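PDB 2QQZ: glyoxalase family protein, putative from Bacillus anthracis, which is of unknown function but belongs to the glyoxalase/bleomycin resistance/dioxygenase superfamily, so that a metal-dependent or ligand-binding role is possible. Local coordinates for residues A[35-40]-A[52-57]; A[75-80]-A[118-123]; A[81-86]-A[107-112]. All blocks are in the same frame, centred on the assembly; numbering follows the deposited sequence. Where two conformers were deposited one is given.

Contact 1: residues A[35-40]-A[52-57]; sequences GMEEIP and WFKCGN. With SO4 (sulfate ion), chain E; SO4 (sulfate ion), chain C.
Two backbone hydrogen bonds tie E37 and I39 to the neighbouring strand. K54 N donates to E37 O at 2.8 Å, almost straight (170° at the hydrogen), whereas I39 N reaches W52 O at 2.9 Å from well above the carbonyl plane (42° out of it). Between them E38 and F53 form a non-hydrogen-bonded antiparallel pair, and F53 CA adds a C-H contact to the same E37 O. Two waters bridge the ends: one accepts from E37 N and donates to K54 O, the other links W52 N with I39 O and the carboxylate of E38, which also makes a salt bridge to R27.

The segments are the two strands of a beta hairpin, 37-39 being a weakly bonded edge strand, within this chain, of a mixed four-stranded sheet ordered 1-4-3-2, the order found in the βαβββ modules of the glyoxalase superfamily.

Carbon contacts occur on both faces. On one, E38 CB lies 3.8 Å from F53 CE1, and M36 CB meets F53 CB at 3.9 Å, the M36 chain roughly perpendicular to that of F53. On the other, I39 CG1 rests on K54 CB at 3.7 Å.

Of the charged groups, E37 and K54 run alongside each other, yet E37 OE1 stays 5.4 Å from K54 NZ. The bend at the last lysine torsion (chi4 67°) turns NZ instead to G56 O. W52, stacked on H61, gives its NE1 hydrogen to a sulfate O1 at 2.9 Å, the oxygen lying in the indole plane; N57 ND2 binds another sulfate.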
loop_
_atom_site.group_PDB
_atom_site.type_symbol
_atom_site.label_atom_id
_atom_site.label_comp_id
_atom_site.label_asym_id
_atom_site.label_seq_id
_atom_site.Cartn_x
_atom_site.Cartn_y
_atom_site.Cartn_z
ATOM N N GLY A 35 -8.472 15.569 -0.986
ATOM C CA GLY A 35 -8.176 16.274 -2.216
ATOM C C GLY A 35 -7.561 15.479 -3.362
ATOM O O GLY A 35 -6.963 16.080 -4.230
HETATM N N MSE A 36 -7.691 14.149 -3.401
HETATM C CA MSE A 36 -7.094 13.388 -4.485
HETATM C C MSE A 36 -8.003 13.463 -5.713
HETATM O O MSE A 36 -9.230 13.630 -5.589
HETATM C CB MSE A 36 -6.886 11.920 -4.104
HETATM C CG MSE A 36 -5.857 11.695 -3.026
HETATM SE SE MSE A 36 -5.796 9.838 -2.564
HETATM C CE MSE A 36 -4.166 9.619 -3.430
ATOM N N GLU A 37 -7.398 13.355 -6.894
ATOM C CA GLU A 37 -8.132 13.400 -8.168
ATOM C C GLU A 37 -8.715 12.021 -8.539
ATOM O O GLU A 37 -7.964 11.058 -8.716
ATOM C CB GLU A 37 -7.183 13.899 -9.282
ATOM C CG GLU A 37 -7.846 14.053 -10.611
ATOM C CD GLU A 37 -6.860 14.525 -11.692
ATOM O OE1 GLU A 37 -5.840 13.828 -11.905
ATOM O OE2 GLU A 37 -7.074 15.598 -12.305
ATOM N N GLU A 38 -10.034 11.928 -8.680
ATOM C CA GLU A 38 -10.654 10.690 -9.172
ATOM C C GLU A 38 -10.268 10.345 -10.642
ATOM O O GLU A 38 -10.222 11.198 -11.513
ATOM C CB GLU A 38 -12.167 10.659 -8.967
ATOM C CG GLU A 38 -12.671 9.235 -9.243
ATOM C CD GLU A 38 -14.135 8.983 -9.046
ATOM O OE1 GLU A 38 -14.853 9.874 -8.528
ATOM O OE2 GLU A 38 -14.542 7.833 -9.381
ATOM N N ILE A 39 -9.952 9.089 -10.879
ATOM C CA ILE A 39 -9.466 8.572 -12.152
ATOM C C ILE A 39 -10.534 7.562 -12.645
ATOM O O ILE A 39 -10.962 6.708 -11.868
ATOM C CB ILE A 39 -8.133 7.810 -11.841
ATOM C CG1 ILE A 39 -7.035 8.800 -11.567
ATOM C CG2 ILE A 39 -7.695 6.897 -12.972
ATOM C CD1 ILE A 39 -7.131 10.053 -12.520
ATOM N N PRO A 40 -10.951 7.614 -13.930
ATOM C CA PRO A 40 -11.962 6.613 -14.338
ATOM C C PRO A 40 -11.377 5.193 -14.391
ATOM O O PRO A 40 -10.232 4.996 -14.783
ATOM C CB PRO A 40 -12.393 7.071 -15.741
ATOM C CG PRO A 40 -11.398 8.115 -16.188
ATOM C CD PRO A 40 -10.534 8.517 -15.032
ATOM N N TRP A 52 -11.120 4.860 -8.129
ATOM C CA TRP A 52 -9.677 5.018 -8.210
ATOM C C TRP A 52 -9.351 6.482 -8.058
ATOM O O TRP A 52 -10.077 7.328 -8.571
ATOM C CB TRP A 52 -9.176 4.557 -9.583
ATOM C CG TRP A 52 -9.232 3.036 -9.788
ATOM C CD1 TRP A 52 -9.877 2.128 -8.997
ATOM C CD2 TRP A 52 -8.596 2.278 -10.843
ATOM N NE1 TRP A 52 -9.678 0.849 -9.466
ATOM C CE2 TRP A 52 -8.938 0.903 -10.628
ATOM C CE3 TRP A 52 -7.823 2.633 -11.985
ATOM C CZ2 TRP A 52 -8.500 -0.148 -11.492
ATOM C CZ3 TRP A 52 -7.370 1.597 -12.839
ATOM C CH2 TRP A 52 -7.713 0.224 -12.582
ATOM N N PHE A 53 -8.249 6.771 -7.368
ATOM C CA PHE A 53 -7.840 8.161 -7.130
ATOM C C PHE A 53 -6.355 8.230 -7.429
ATOM O O PHE A 53 -5.652 7.261 -7.210
ATOM C CB PHE A 53 -8.159 8.645 -5.712
ATOM C CG PHE A 53 -9.608 8.571 -5.383
ATOM C CD1 PHE A 53 -10.441 9.656 -5.621
ATOM C CD2 PHE A 53 -10.161 7.386 -4.888
ATOM C CE1 PHE A 53 -11.799 9.576 -5.361
ATOM C CE2 PHE A 53 -11.527 7.284 -4.630
ATOM C CZ PHE A 53 -12.343 8.381 -4.859
ATOM N N LYS A 54 -5.919 9.343 -8.013
ATOM C CA LYS A 54 -4.521 9.586 -8.336
ATOM C C LYS A 54 -3.761 10.183 -7.144
ATOM O O LYS A 54 -4.265 11.099 -6.516
ATOM C CB LYS A 54 -4.508 10.606 -9.489
ATOM C CG LYS A 54 -3.139 10.912 -10.036
ATOM C CD LYS A 54 -3.163 12.072 -11.052
ATOM C CE LYS A 54 -1.744 12.595 -11.207
ATOM N NZ LYS A 54 -0.924 11.529 -11.869
ATOM N N CYS A 55 -2.567 9.665 -6.829
ATOM C CA CYS A 55 -1.609 10.344 -5.924
ATOM C C CYS A 55 -0.208 10.370 -6.542
ATOM O O CYS A 55 0.520 9.350 -6.497
ATOM C CB CYS A 55 -1.572 9.685 -4.536
ATOM S SG CYS A 55 -1.664 7.891 -4.516
ATOM N N GLY A 56 0.177 11.482 -7.178
ATOM C CA GLY A 56 1.491 11.516 -7.759
ATOM C C GLY A 56 1.582 10.456 -8.819
ATOM O O GLY A 56 0.634 10.268 -9.599
ATOM N N ASN A 57 2.691 9.719 -8.867
ATOM C CA ASN A 57 2.820 8.680 -9.911
ATOM C C ASN A 57 2.143 7.415 -9.508
ATOM O O ASN A 57 2.293 6.385 -10.197
ATOM C CB ASN A 57 4.286 8.341 -10.241
ATOM C CG ASN A 57 4.919 9.345 -11.124
ATOM O OD1 ASN A 57 4.275 9.888 -12.012
ATOM N ND2 ASN A 57 6.184 9.638 -10.872
HETATM S S SO4 E . 7.865 7.837 -8.262
HETATM O O1 SO4 E . 7.590 6.718 -9.169
HETATM O O2 SO4 E . 9.123 8.442 -8.671
HETATM O O3 SO4 E . 6.782 8.816 -8.237
HETATM O O4 SO4 E . 8.052 7.452 -6.878
HETATM S S SO4 C . -10.606 -3.159 -8.984
HETATM O O1 SO4 C . -9.698 -2.035 -9.276
HETATM O O2 SO4 C . -11.800 -3.188 -9.856
HETATM O O3 SO4 C . -11.046 -2.986 -7.591
HETATM O O4 SO4 C . -9.892 -4.415 -9.178
HETATM O O HOH W 1 -4.340 13.758 -6.948
HETATM O O HOH W 2 -12.982 5.980 -10.252
#

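Contact 2: residues A[75-80]-A[118-123]; sequences HPAFYV and RIEFME. With SO4 (sulfate ion), chain D.
H75 turns its ring between its backbone N and carbonyl carbon (chi1 63°), while E120 sends CG anti to its N (chi1 172°) and continues extended, bringing H75 NE2 to E120 OE1 at 2.6 Å. The strands are the first and last of a βαβββ-type sheet ordered 1-4-3-2, parallel neighbours whose axes diverge by 32°.

The histidine bond is nearly straight: OE1 lies in the ring plane and receives the hydrogen on its anti lone pair, away from OE2. H75 ND1 is held by R73 O, so both ring nitrogens have partners that fix the rotation. A77 CB lies against the carboxylate, 3.6 Å from E120 CD.

Four backbone bonds set the parallel register, E120 N to P76 O, F78 N to E120 O, M122 N to F78 O and V80 N to M122 O. Residues 76-80 also pair with an antiparallel strand of the second subunit, carrying the sheet across the interface.

F78 and F121 share the opposite face from A77 and E120. The F78 edge takes I119 CG2 at 3.5 Å from CE2, and V80 CG2 is 3.6 Å from F121 CD1. Y79 receives M122 O over one face, 3.8 Å above its plane, and Y79 OH binds N124 N.

R118 lays CG over the H75 face, 4.2 Å from the centroid, and its NH1 reaches a sulfate O1 at 3.1 Å, NH2 converging on it.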
loop_
_atom_site.group_PDB
_atom_site.type_symbol
_atom_site.label_atom_id
_atom_site.label_comp_id
_atom_site.label_asym_id
_atom_site.label_seq_id
_atom_site.Cartn_x
_atom_site.Cartn_y
_atom_site.Cartn_z
ATOM N N HIS A 75 -1.332 -0.517 6.711
ATOM C CA HIS A 75 -1.888 0.556 5.925
ATOM C C HIS A 75 -0.863 1.104 4.901
ATOM O O HIS A 75 0.341 0.825 5.024
ATOM C CB HIS A 75 -2.293 1.674 6.899
ATOM C CG HIS A 75 -1.131 2.259 7.636
ATOM N ND1 HIS A 75 -0.576 1.664 8.754
ATOM C CD2 HIS A 75 -0.391 3.364 7.394
ATOM C CE1 HIS A 75 0.438 2.390 9.181
ATOM N NE2 HIS A 75 0.585 3.415 8.362
ATOM N N PRO A 76 -1.340 1.848 3.888
ATOM C CA PRO A 76 -0.520 2.676 3.022
ATOM C C PRO A 76 -0.168 4.032 3.688
ATOM O O PRO A 76 -0.992 4.617 4.458
ATOM C CB PRO A 76 -1.445 2.907 1.801
ATOM C CG PRO A 76 -2.836 2.871 2.460
ATOM C CD PRO A 76 -2.765 1.876 3.499
ATOM N N ALA A 77 1.028 4.533 3.333
ATOM C CA ALA A 77 1.540 5.817 3.834
ATOM C C ALA A 77 1.866 6.740 2.652
ATOM O O ALA A 77 2.613 6.375 1.736
ATOM C CB ALA A 77 2.741 5.635 4.773
ATOM N N PHE A 78 1.217 7.904 2.671
ATOM C CA PHE A 78 1.297 8.919 1.610
ATOM C C PHE A 78 2.220 10.034 2.008
ATOM O O PHE A 78 2.174 10.495 3.135
ATOM C CB PHE A 78 -0.084 9.480 1.320
ATOM C CG PHE A 78 -1.026 8.446 0.855
ATOM C CD1 PHE A 78 -1.033 8.062 -0.482
ATOM C CD2 PHE A 78 -1.887 7.830 1.732
ATOM C CE1 PHE A 78 -1.919 7.081 -0.930
ATOM C CE2 PHE A 78 -2.754 6.827 1.281
ATOM C CZ PHE A 78 -2.769 6.463 -0.041
ATOM N N TYR A 79 3.082 10.426 1.076
ATOM C CA TYR A 79 3.996 11.549 1.282
ATOM C C TYR A 79 3.221 12.827 0.972
ATOM O O TYR A 79 2.529 12.919 -0.097
ATOM C CB TYR A 79 5.265 11.443 0.412
ATOM C CG TYR A 79 6.350 12.397 0.924
ATOM C CD1 TYR A 79 7.301 11.947 1.847
ATOM C CD2 TYR A 79 6.361 13.759 0.570
ATOM C CE1 TYR A 79 8.276 12.800 2.346
ATOM C CE2 TYR A 79 7.349 14.647 1.103
ATOM C CZ TYR A 79 8.298 14.125 1.977
ATOM O OH TYR A 79 9.274 14.903 2.538
ATOM N N VAL A 80 3.331 13.793 1.901
ATOM C CA VAL A 80 2.616 15.088 1.867
ATOM C C VAL A 80 3.583 16.314 1.892
ATOM O O VAL A 80 4.464 16.389 2.740
ATOM C CB VAL A 80 1.567 15.138 3.046
ATOM C CG1 VAL A 80 0.959 16.462 3.187
ATOM C CG2 VAL A 80 0.455 14.041 2.853
ATOM N N ARG A 118 -7.189 2.547 8.277
ATOM C CA ARG A 118 -6.093 3.479 8.623
ATOM C C ARG A 118 -5.315 3.920 7.373
ATOM O O ARG A 118 -4.957 3.094 6.505
ATOM C CB ARG A 118 -5.141 2.817 9.576
ATOM C CG ARG A 118 -3.893 3.645 9.919
ATOM C CD ARG A 118 -3.340 3.154 11.303
ATOM N NE ARG A 118 -4.129 3.760 12.392
ATOM C CZ ARG A 118 -3.764 3.785 13.681
ATOM N NH1 ARG A 118 -2.631 3.203 14.079
ATOM N NH2 ARG A 118 -4.562 4.342 14.583
ATOM N N ILE A 119 -5.035 5.213 7.309
ATOM C CA ILE A 119 -4.216 5.835 6.254
ATOM C C ILE A 119 -3.211 6.689 7.043
ATOM O O ILE A 119 -3.614 7.343 8.022
ATOM C CB ILE A 119 -5.057 6.848 5.415
ATOM C CG1 ILE A 119 -6.204 6.116 4.734
ATOM C CG2 ILE A 119 -4.163 7.611 4.401
ATOM C CD1 ILE A 119 -5.756 4.987 3.783
ATOM N N GLU A 120 -1.950 6.691 6.607
ATOM C CA GLU A 120 -0.918 7.515 7.211
ATOM C C GLU A 120 -0.448 8.584 6.234
ATOM O O GLU A 120 -0.379 8.347 5.003
ATOM C CB GLU A 120 0.250 6.629 7.563
ATOM C CG GLU A 120 1.520 7.449 8.049
ATOM C CD GLU A 120 2.690 6.534 8.272
ATOM O OE1 GLU A 120 2.448 5.292 8.414
ATOM O OE2 GLU A 120 3.851 7.043 8.267
ATOM N N PHE A 121 -0.234 9.789 6.757
ATOM C CA PHE A 121 0.377 10.899 6.043
ATOM C C PHE A 121 1.694 11.266 6.711
ATOM O O PHE A 121 1.778 11.333 7.968
ATOM C CB PHE A 121 -0.601 12.052 6.007
ATOM C CG PHE A 121 -1.895 11.707 5.311
ATOM C CD1 PHE A 121 -1.935 11.531 3.923
ATOM C CD2 PHE A 121 -3.059 11.515 6.036
ATOM C CE1 PHE A 121 -3.118 11.228 3.274
ATOM C CE2 PHE A 121 -4.220 11.187 5.390
ATOM C CZ PHE A 121 -4.246 11.045 4.009
HETATM N N MSE A 122 2.747 11.456 5.896
HETATM C CA MSE A 122 4.065 11.790 6.427
HETATM C C MSE A 122 4.845 12.796 5.566
HETATM O O MSE A 122 4.615 12.868 4.384
HETATM C CB MSE A 122 4.924 10.547 6.493
HETATM C CG MSE A 122 5.033 9.835 5.149
HETATM SE SE MSE A 122 6.448 8.500 5.416
HETATM C CE MSE A 122 8.025 9.656 5.030
ATOM N N GLU A 123 5.783 13.521 6.188
ATOM C CA GLU A 123 6.748 14.335 5.463
ATOM C C GLU A 123 8.062 14.321 6.213
ATOM O O GLU A 123 8.074 14.314 7.446
ATOM C CB GLU A 123 6.189 15.761 5.312
ATOM C CG GLU A 123 7.012 16.652 4.386
ATOM C CD GLU A 123 6.487 18.060 4.306
ATOM O OE1 GLU A 123 5.786 18.512 5.239
ATOM O OE2 GLU A 123 6.794 18.747 3.310
HETATM S S SO4 D . -2.955 2.518 17.807
HETATM O O1 SO4 D . -2.722 3.758 17.099
HETATM O O2 SO4 D . -1.843 1.596 17.691
HETATM O O3 SO4 D . -3.165 2.915 19.199
HETATM O O4 SO4 D . -4.155 1.859 17.357
HETATM O O HOH W 3 8.839 17.695 2.005
#

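Contact 3: residues A[81-86]-A[107-112]; sequences LKIDEF and IRFYVS
I83 has more surface buried here than any other residue of the two segments, and all three of its outer carbons take part. Its CG2, set between the backbone N and the carbonyl carbon, meets I107 CG2 at 3.6 Å, the two side chains running alongside each other, head to tail. The other branch, CG1, runs anti to the backbone N (chi1 -168°) and reaches the next side chain on that face of the strand instead, 3.6 Å from F109 CE2. From there chi2 of 148°, well off a staggered value, swings CD1 to 3.8 Å from both F109 CE2 and I107 O. I83 therefore lies against two residues, I107 and F109, on the helix-facing side of strand 106-112.

F109 comes next in buried area. A chi1 of 66° turns its ring toward the helix, where I83 CG1 and F86 CD2 both lie near its plane, at the edge; the second of these is 3.8 Å from F109 CZ. F86 approaches obliquely and also meets F121 edge-to-face, while K87 and L90 add further helix contacts to F109. I107, the third residue, is the exposed end of the interface.

The arrangement is helix-on-sheet packing: the first turn of helix 83-92, which follows strand 76-80, packs against one face of the mixed sheet. K82, in a left-handed backbone conformation, occupies the N-cap position, and the carboxylate of E123 accepts from both K82 N and I83 N at this helix start. R108 points to the other side of the sheet and pairs with D100.

Across the contact itself only carbon and one carbonyl oxygen meet I83 and F86, with 222 Å² buried in all. Its hold therefore probably rests on dispersion and water exclusion, while E123 supplies hydrogen bonds at the helix start.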
loop_
_atom_site.group_PDB
_atom_site.type_symbol
_atom_site.label_atom_id
_atom_site.label_comp_id
_atom_site.label_asym_id
_atom_site.label_seq_id
_atom_site.Cartn_x
_atom_site.Cartn_y
_atom_site.Cartn_z
ATOM N N LEU A 81 3.439 17.266 0.955
ATOM C CA LEU A 81 4.113 18.562 1.076
ATOM C C LEU A 81 3.391 19.434 2.088
ATOM O O LEU A 81 2.148 19.506 2.049
ATOM C CB LEU A 81 4.056 19.278 -0.251
ATOM C CG LEU A 81 5.151 19.007 -1.254
ATOM C CD1 LEU A 81 4.914 19.887 -2.553
ATOM C CD2 LEU A 81 6.499 19.366 -0.622
ATOM N N LYS A 82 4.132 20.085 2.999
ATOM C CA LYS A 82 3.543 21.088 3.901
ATOM C C LYS A 82 2.526 20.396 4.805
ATOM O O LYS A 82 1.399 20.850 4.954
ATOM C CB LYS A 82 2.892 22.222 3.076
ATOM C CG LYS A 82 2.815 23.582 3.746
ATOM C CD LYS A 82 3.907 24.425 3.323
ATOM C CE LYS A 82 4.158 25.549 4.316
ATOM N NZ LYS A 82 3.170 26.668 4.264
ATOM N N ILE A 83 2.925 19.260 5.380
ATOM C CA ILE A 83 2.025 18.423 6.170
ATOM C C ILE A 83 1.268 19.156 7.303
ATOM O O ILE A 83 0.117 18.813 7.582
ATOM C CB ILE A 83 2.792 17.197 6.777
ATOM C CG1 ILE A 83 1.813 16.193 7.340
ATOM C CG2 ILE A 83 3.837 17.644 7.818
ATOM C CD1 ILE A 83 2.327 14.741 7.226
ATOM N N ASP A 84 1.967 20.127 7.901
ATOM C CA ASP A 84 1.459 21.001 8.927
ATOM C C ASP A 84 0.109 21.556 8.494
ATOM O O ASP A 84 -0.919 21.341 9.145
ATOM C CB ASP A 84 2.484 22.128 9.242
ATOM C CG ASP A 84 3.316 22.622 7.978
ATOM O OD1 ASP A 84 4.032 21.800 7.351
ATOM O OD2 ASP A 84 3.308 23.851 7.666
ATOM N N GLU A 85 0.140 22.217 7.347
ATOM C CA GLU A 85 -0.991 22.919 6.737
ATOM C C GLU A 85 -2.057 21.916 6.230
ATOM O O GLU A 85 -3.265 22.166 6.314
ATOM C CB GLU A 85 -0.462 23.785 5.600
ATOM C CG GLU A 85 -1.496 24.663 4.979
ATOM C CD GLU A 85 -1.027 25.298 3.651
ATOM O OE1 GLU A 85 0.107 25.851 3.612
ATOM O OE2 GLU A 85 -1.802 25.248 2.657
ATOM N N PHE A 86 -1.607 20.783 5.697
ATOM C CA PHE A 86 -2.544 19.732 5.280
ATOM C C PHE A 86 -3.345 19.258 6.476
ATOM O O PHE A 86 -4.575 19.177 6.398
ATOM C CB PHE A 86 -1.777 18.582 4.671
ATOM C CG PHE A 86 -2.616 17.391 4.308
ATOM C CD1 PHE A 86 -3.593 17.490 3.317
ATOM C CD2 PHE A 86 -2.358 16.149 4.891
ATOM C CE1 PHE A 86 -4.333 16.381 2.931
ATOM C CE2 PHE A 86 -3.077 15.042 4.513
ATOM C CZ PHE A 86 -4.069 15.163 3.518
ATOM N N ILE A 107 7.541 13.830 10.261
ATOM C CA ILE A 107 6.299 14.241 10.866
ATOM C C ILE A 107 5.261 13.353 10.256
ATOM O O ILE A 107 5.260 13.122 9.032
ATOM C CB ILE A 107 5.980 15.732 10.530
ATOM C CG1 ILE A 107 7.102 16.614 11.080
ATOM C CG2 ILE A 107 4.579 16.158 11.067
ATOM C CD1 ILE A 107 6.994 18.118 10.735
ATOM N N ARG A 108 4.337 12.860 11.063
ATOM C CA ARG A 108 3.329 11.990 10.484
ATOM C C ARG A 108 2.138 11.806 11.384
ATOM O O ARG A 108 2.200 12.032 12.595
ATOM C CB ARG A 108 3.960 10.643 10.168
ATOM C CG ARG A 108 4.307 9.842 11.386
ATOM C CD ARG A 108 4.947 8.580 10.950
ATOM N NE ARG A 108 5.397 7.884 12.168
ATOM C CZ ARG A 108 5.789 6.612 12.232
ATOM N NH1 ARG A 108 5.815 5.848 11.140
ATOM N NH2 ARG A 108 6.180 6.128 13.399
ATOM N N PHE A 109 1.045 11.368 10.798
ATOM C CA PHE A 109 -0.182 11.162 11.560
ATOM C C PHE A 109 -1.096 10.205 10.802
ATOM O O PHE A 109 -0.939 10.010 9.558
ATOM C CB PHE A 109 -0.891 12.496 11.846
ATOM C CG PHE A 109 -1.431 13.209 10.622
ATOM C CD1 PHE A 109 -2.710 12.935 10.151
ATOM C CD2 PHE A 109 -0.667 14.162 9.958
ATOM C CE1 PHE A 109 -3.224 13.607 9.064
ATOM C CE2 PHE A 109 -1.162 14.843 8.831
ATOM C CZ PHE A 109 -2.420 14.558 8.372
ATOM N N TYR A 110 -2.066 9.634 11.525
ATOM C CA TYR A 110 -2.999 8.676 10.928
ATOM C C TYR A 110 -4.372 9.286 10.952
ATOM O O TYR A 110 -4.702 10.073 11.833
ATOM C CB TYR A 110 -3.048 7.387 11.736
ATOM C CG TYR A 110 -1.713 6.813 12.063
ATOM C CD1 TYR A 110 -0.870 6.365 11.046
ATOM C CD2 TYR A 110 -1.304 6.641 13.384
ATOM C CE1 TYR A 110 0.372 5.817 11.324
ATOM C CE2 TYR A 110 -0.048 6.058 13.676
ATOM C CZ TYR A 110 0.777 5.676 12.641
ATOM O OH TYR A 110 2.023 5.090 12.856
ATOM N N VAL A 111 -5.179 8.883 9.992
ATOM C CA VAL A 111 -6.609 9.116 10.018
ATOM C C VAL A 111 -7.268 7.779 9.654
ATOM O O VAL A 111 -6.605 6.866 9.144
ATOM C CB VAL A 111 -7.026 10.223 9.025
ATOM C CG1 VAL A 111 -6.187 11.453 9.217
ATOM C CG2 VAL A 111 -6.873 9.743 7.585
ATOM N N SER A 112 -8.553 7.665 9.909
ATOM C CA SER A 112 -9.367 6.564 9.409
ATOM C C SER A 112 -10.235 7.085 8.256
ATOM O O SER A 112 -10.821 8.172 8.331
ATOM C CB SER A 112 -10.284 6.014 10.509
ATOM O OG SER A 112 -9.500 5.419 11.551
#

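Contacts 2 and 3 share one sheet, their centres about 8 Å apart: strands 118-124 and 106-112 are neighbours, joined where F121 N lies 2.9 Å from F109 O and E123 O lies 2.9 Å from I107 N, and contact 3 is nested within the chain loop that contact 2 closes. Contact 1 belongs to the other sheet, its centre about 15 Å from that of contact 2 and 18 Å from that of contact 3. It nevertheless touches contact 2, C55 SG packing 3.7 Å from F78 CE1. All three reach the second subunit. The sulfates beside contacts 1 and 2 probably come from the crystallisation liquor, and do not by themselves define an active site.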